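Local coordinates for hypothetical membrane spanning protein (Thermus thermophilus, PDB 2VPZ), which probably serves as the quinone-binding membrane anchor subunit of a polysulfide reductase, passing electrons from menaquinol to its partner subunits, at residues Pro88-Thr102 with Leu120-Ala134. Sequence-based numbering, arbitrary orientation.
Sequences PIWWGAWGLGLGFLT and LLVFSLVALSYPGLA
Tyr-130 seats its ring as a knob among Pro-88, Ile-89, Gly-92 and Leu-96 where two membrane-spanning helices of the polysulfide reductase (NrfD-type) bundle pack roughly antiparallel, the axes of these segments approaching to 7.9 Å at an angle of 146°. Gly-92 and Gly-95 permit this closeness, since a CB would clash with the Tyr-130 ring and with Val-126 CG1, respectively. The Tyr-130 ring lies flat over Gly-92, whose CA sits 3.4 Å from the ring centroid in a CH-pi contact; Pro-131 CG backs the opposite face, and Ile-89 CD1 meets the ring edge at CE1. Tyr-130 OH makes a weak hydrogen bond to His-21 NE2, and both residues bind quinone in structures of this protein. An alanine here would strip the ring from Gly-92, probably opening a gap between the helices and leaving His-21 without its hydroxyl partner in the quinone site.

Beside Tyr-130, Pro-88 CG lies 3.5 Å from Leu-133 O; one turn before Tyr-130, Val-126 CG1 meets the edge of the Trp-91 ring. Farther along, Phe-123 is the second knob, among Gly-95, Leu-98, Gly-99 and Thr-102. Leu-98 CB covers one ring face, 4.0 Å from the centroid. Thr-102 OG1, hydrogen-bonded back to Leu-98 O, sits at the ring edge, 3.4 Å from Phe-123 CE1.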
# COMPACT_ATOMS: atom_id res chain seq x y z
N PRO C 88 28.49 -19.50 7.97
CA PRO C 88 29.53 -19.43 9.00
C PRO C 88 29.81 -20.63 9.90
O PRO C 88 30.97 -20.93 10.19
CB PRO C 88 29.14 -18.17 9.80
CG PRO C 88 28.37 -17.30 8.84
CD PRO C 88 28.17 -18.14 7.53
N ILE C 89 28.76 -21.30 10.35
CA ILE C 89 28.91 -22.46 11.23
C ILE C 89 29.61 -23.62 10.51
O ILE C 89 30.28 -24.44 11.14
CB ILE C 89 27.54 -22.96 11.83
CG1 ILE C 89 26.87 -21.85 12.65
CG2 ILE C 89 27.77 -24.22 12.73
CD1 ILE C 89 27.36 -21.75 14.11
N TRP C 90 29.45 -23.69 9.19
CA TRP C 90 30.12 -24.73 8.43
C TRP C 90 31.64 -24.38 8.41
O TRP C 90 32.49 -25.25 8.68
CB TRP C 90 29.55 -24.82 7.02
CG TRP C 90 30.17 -25.88 6.19
CD1 TRP C 90 29.80 -27.21 6.08
CD2 TRP C 90 31.32 -25.73 5.34
NE1 TRP C 90 30.64 -27.87 5.21
CE2 TRP C 90 31.58 -26.99 4.75
CE3 TRP C 90 32.16 -24.64 5.03
CZ2 TRP C 90 32.65 -27.19 3.84
CZ3 TRP C 90 33.23 -24.83 4.12
CH2 TRP C 90 33.46 -26.10 3.55
N TRP C 91 31.98 -23.12 8.13
CA TRP C 91 33.38 -22.67 8.16
C TRP C 91 33.97 -23.00 9.54
O TRP C 91 35.01 -23.65 9.63
CB TRP C 91 33.55 -21.17 7.85
CG TRP C 91 33.49 -20.88 6.37
CD1 TRP C 91 32.38 -20.56 5.64
CD2 TRP C 91 34.58 -21.01 5.40
NE1 TRP C 91 32.70 -20.49 4.30
CE2 TRP C 91 34.03 -20.76 4.12
CE3 TRP C 91 35.95 -21.32 5.50
CZ2 TRP C 91 34.80 -20.80 2.93
CZ3 TRP C 91 36.74 -21.36 4.30
CH2 TRP C 91 36.14 -21.10 3.04
N GLY C 92 33.28 -22.60 10.61
CA GLY C 92 33.74 -22.89 11.95
C GLY C 92 34.04 -24.34 12.31
O GLY C 92 34.98 -24.63 13.06
N ALA C 93 33.25 -25.27 11.77
CA ALA C 93 33.42 -26.71 12.01
C ALA C 93 34.69 -27.26 11.35
O ALA C 93 35.41 -28.08 11.94
CB ALA C 93 32.17 -27.51 11.52
N TRP C 94 34.95 -26.80 10.14
CA TRP C 94 36.13 -27.21 9.40
C TRP C 94 37.46 -26.55 9.90
O TRP C 94 38.48 -27.23 9.94
CB TRP C 94 35.89 -27.02 7.89
CG TRP C 94 34.99 -28.13 7.29
CD1 TRP C 94 33.61 -28.18 7.28
CD2 TRP C 94 35.44 -29.33 6.63
NE1 TRP C 94 33.19 -29.34 6.66
CE2 TRP C 94 34.29 -30.06 6.26
CE3 TRP C 94 36.71 -29.87 6.34
CZ2 TRP C 94 34.36 -31.31 5.59
CZ3 TRP C 94 36.79 -31.11 5.67
CH2 TRP C 94 35.61 -31.81 5.31
N GLY C 95 37.44 -25.27 10.32
CA GLY C 95 38.62 -24.59 10.83
C GLY C 95 39.21 -25.18 12.11
O GLY C 95 40.43 -25.49 12.20
N LEU C 96 38.34 -25.34 13.11
CA LEU C 96 38.65 -25.96 14.43
C LEU C 96 39.11 -27.43 14.18
O LEU C 96 40.24 -27.82 14.52
CB LEU C 96 37.40 -25.92 15.36
CG LEU C 96 36.67 -24.61 15.74
CD1 LEU C 96 35.16 -24.84 16.04
CD2 LEU C 96 37.36 -23.92 16.94
N GLY C 97 38.22 -28.23 13.57
CA GLY C 97 38.47 -29.63 13.23
C GLY C 97 39.83 -29.89 12.59
O GLY C 97 40.64 -30.61 13.17
N LEU C 98 40.08 -29.30 11.41
CA LEU C 98 41.37 -29.40 10.70
C LEU C 98 42.51 -28.74 11.53
O LEU C 98 43.66 -29.18 11.50
CB LEU C 98 41.34 -28.77 9.28
CG LEU C 98 40.39 -29.34 8.20
CD1 LEU C 98 40.09 -28.28 7.11
CD2 LEU C 98 40.96 -30.62 7.58
N GLY C 99 42.19 -27.67 12.25
CA GLY C 99 43.16 -27.01 13.10
C GLY C 99 43.60 -27.89 14.27
O GLY C 99 44.68 -27.70 14.84
N PHE C 100 42.78 -28.87 14.61
CA PHE C 100 43.03 -29.83 15.71
C PHE C 100 43.89 -31.01 15.20
O PHE C 100 44.64 -31.63 15.98
CB PHE C 100 41.70 -30.30 16.33
CG PHE C 100 41.83 -31.27 17.50
CD1 PHE C 100 41.82 -30.81 18.82
CD2 PHE C 100 41.94 -32.64 17.26
CE1 PHE C 100 41.90 -31.72 19.90
CE2 PHE C 100 42.03 -33.56 18.32
CZ PHE C 100 42.01 -33.09 19.65
N LEU C 101 43.79 -31.35 13.91
CA LEU C 101 44.62 -32.39 13.28
C LEU C 101 46.00 -31.75 13.05
O LEU C 101 47.04 -32.29 13.47
CB LEU C 101 44.09 -32.87 11.90
CG LEU C 101 42.67 -33.41 11.71
CD1 LEU C 101 42.45 -33.84 10.24
CD2 LEU C 101 42.38 -34.58 12.67
N THR C 102 46.01 -30.60 12.38
CA THR C 102 47.23 -29.84 12.08
C THR C 102 48.06 -29.65 13.37
O THR C 102 49.27 -29.88 13.37
CB THR C 102 46.95 -28.43 11.42
OG1 THR C 102 46.24 -28.60 10.20
CG2 THR C 102 48.28 -27.67 11.14
N LEU C 120 48.21 -24.19 10.50
CA LEU C 120 47.61 -23.84 11.79
C LEU C 120 47.34 -22.35 11.77
O LEU C 120 46.35 -21.87 12.33
CB LEU C 120 48.50 -24.18 13.02
CG LEU C 120 47.75 -24.02 14.38
CD1 LEU C 120 46.55 -25.01 14.44
CD2 LEU C 120 48.70 -24.25 15.56
N LEU C 121 48.20 -21.57 11.11
CA LEU C 121 47.92 -20.13 11.06
C LEU C 121 46.61 -19.82 10.30
O LEU C 121 45.81 -19.01 10.77
CB LEU C 121 49.04 -19.31 10.43
CG LEU C 121 48.66 -17.81 10.53
CD1 LEU C 121 49.52 -17.12 11.61
CD2 LEU C 121 48.81 -17.09 9.18
N VAL C 122 46.40 -20.44 9.14
CA VAL C 122 45.20 -20.18 8.36
C VAL C 122 43.89 -20.72 8.97
O VAL C 122 42.83 -20.08 8.85
CB VAL C 122 45.33 -20.72 6.89
CG1 VAL C 122 43.92 -20.94 6.29
CG2 VAL C 122 46.15 -19.74 6.02
N PHE C 123 43.94 -21.89 9.62
CA PHE C 123 42.76 -22.49 10.25
C PHE C 123 42.38 -21.76 11.53
O PHE C 123 41.20 -21.74 11.92
CB PHE C 123 42.96 -23.98 10.54
CG PHE C 123 43.19 -24.82 9.31
CD1 PHE C 123 44.08 -25.89 9.32
CD2 PHE C 123 42.54 -24.50 8.12
CE1 PHE C 123 44.33 -26.63 8.17
CE2 PHE C 123 42.77 -25.23 6.95
CZ PHE C 123 43.68 -26.30 6.97
N SER C 124 43.36 -21.14 12.18
CA SER C 124 43.09 -20.39 13.40
C SER C 124 42.52 -19.00 13.00
O SER C 124 41.94 -18.30 13.84
CB SER C 124 44.34 -20.30 14.29
OG SER C 124 45.19 -19.23 13.92
N LEU C 125 42.68 -18.58 11.74
CA LEU C 125 42.10 -17.29 11.32
C LEU C 125 40.62 -17.56 10.91
O LEU C 125 39.75 -16.71 11.12
CB LEU C 125 42.93 -16.59 10.20
CG LEU C 125 44.18 -15.80 10.70
CD1 LEU C 125 45.03 -15.23 9.55
CD2 LEU C 125 43.71 -14.66 11.63
N VAL C 126 40.34 -18.75 10.38
CA VAL C 126 38.98 -19.16 10.05
C VAL C 126 38.17 -19.24 11.38
O VAL C 126 37.12 -18.62 11.48
CB VAL C 126 38.95 -20.57 9.31
CG1 VAL C 126 37.49 -21.07 9.12
CG2 VAL C 126 39.67 -20.48 7.95
N ALA C 127 38.68 -19.94 12.39
CA ALA C 127 38.03 -20.08 13.72
C ALA C 127 37.83 -18.79 14.55
O ALA C 127 36.92 -18.72 15.41
CB ALA C 127 38.77 -21.15 14.59
N LEU C 128 38.66 -17.77 14.32
CA LEU C 128 38.61 -16.44 14.99
C LEU C 128 37.60 -15.52 14.31
O LEU C 128 37.10 -14.55 14.90
CB LEU C 128 39.99 -15.73 14.94
CG LEU C 128 41.06 -15.95 16.02
CD1 LEU C 128 42.47 -15.62 15.49
CD2 LEU C 128 40.75 -15.10 17.28
N SER C 129 37.37 -15.82 13.04
CA SER C 129 36.50 -15.08 12.15
C SER C 129 35.03 -15.52 12.04
O SER C 129 34.15 -14.70 11.79
CB SER C 129 37.10 -15.10 10.71
OG SER C 129 38.25 -14.32 10.55
N TYR C 130 34.76 -16.80 12.23
CA TYR C 130 33.40 -17.31 12.06
C TYR C 130 32.30 -16.88 13.08
O TYR C 130 31.14 -16.71 12.70
CB TYR C 130 33.40 -18.84 11.83
CG TYR C 130 32.96 -19.71 13.00
CD1 TYR C 130 31.60 -19.99 13.24
CD2 TYR C 130 33.90 -20.24 13.90
CE1 TYR C 130 31.18 -20.78 14.34
CE2 TYR C 130 33.50 -21.04 15.01
CZ TYR C 130 32.14 -21.30 15.23
OH TYR C 130 31.74 -22.05 16.31
N PRO C 131 32.66 -16.69 14.38
CA PRO C 131 31.64 -16.26 15.35
C PRO C 131 30.96 -14.90 15.05
O PRO C 131 29.72 -14.81 15.06
CB PRO C 131 32.36 -16.26 16.69
CG PRO C 131 33.47 -17.27 16.53
CD PRO C 131 33.89 -17.16 15.06
N GLY C 132 31.73 -13.85 14.80
CA GLY C 132 31.19 -12.54 14.48
C GLY C 132 30.33 -12.57 13.22
O GLY C 132 29.35 -11.82 13.09
N LEU C 133 30.69 -13.43 12.28
CA LEU C 133 29.91 -13.59 11.04
C LEU C 133 28.65 -14.48 11.27
O LEU C 133 27.67 -14.35 10.55
CB LEU C 133 30.78 -14.11 9.86
CG LEU C 133 31.90 -13.22 9.27
CD1 LEU C 133 32.59 -13.93 8.08
CD2 LEU C 133 31.33 -11.86 8.80
N ALA C 134 28.67 -15.38 12.27
CA ALA C 134 27.50 -16.22 12.57
C ALA C 134 26.38 -15.28 13.08
O ALA C 134 25.18 -15.55 12.89
CB ALA C 134 27.82 -17.33 13.64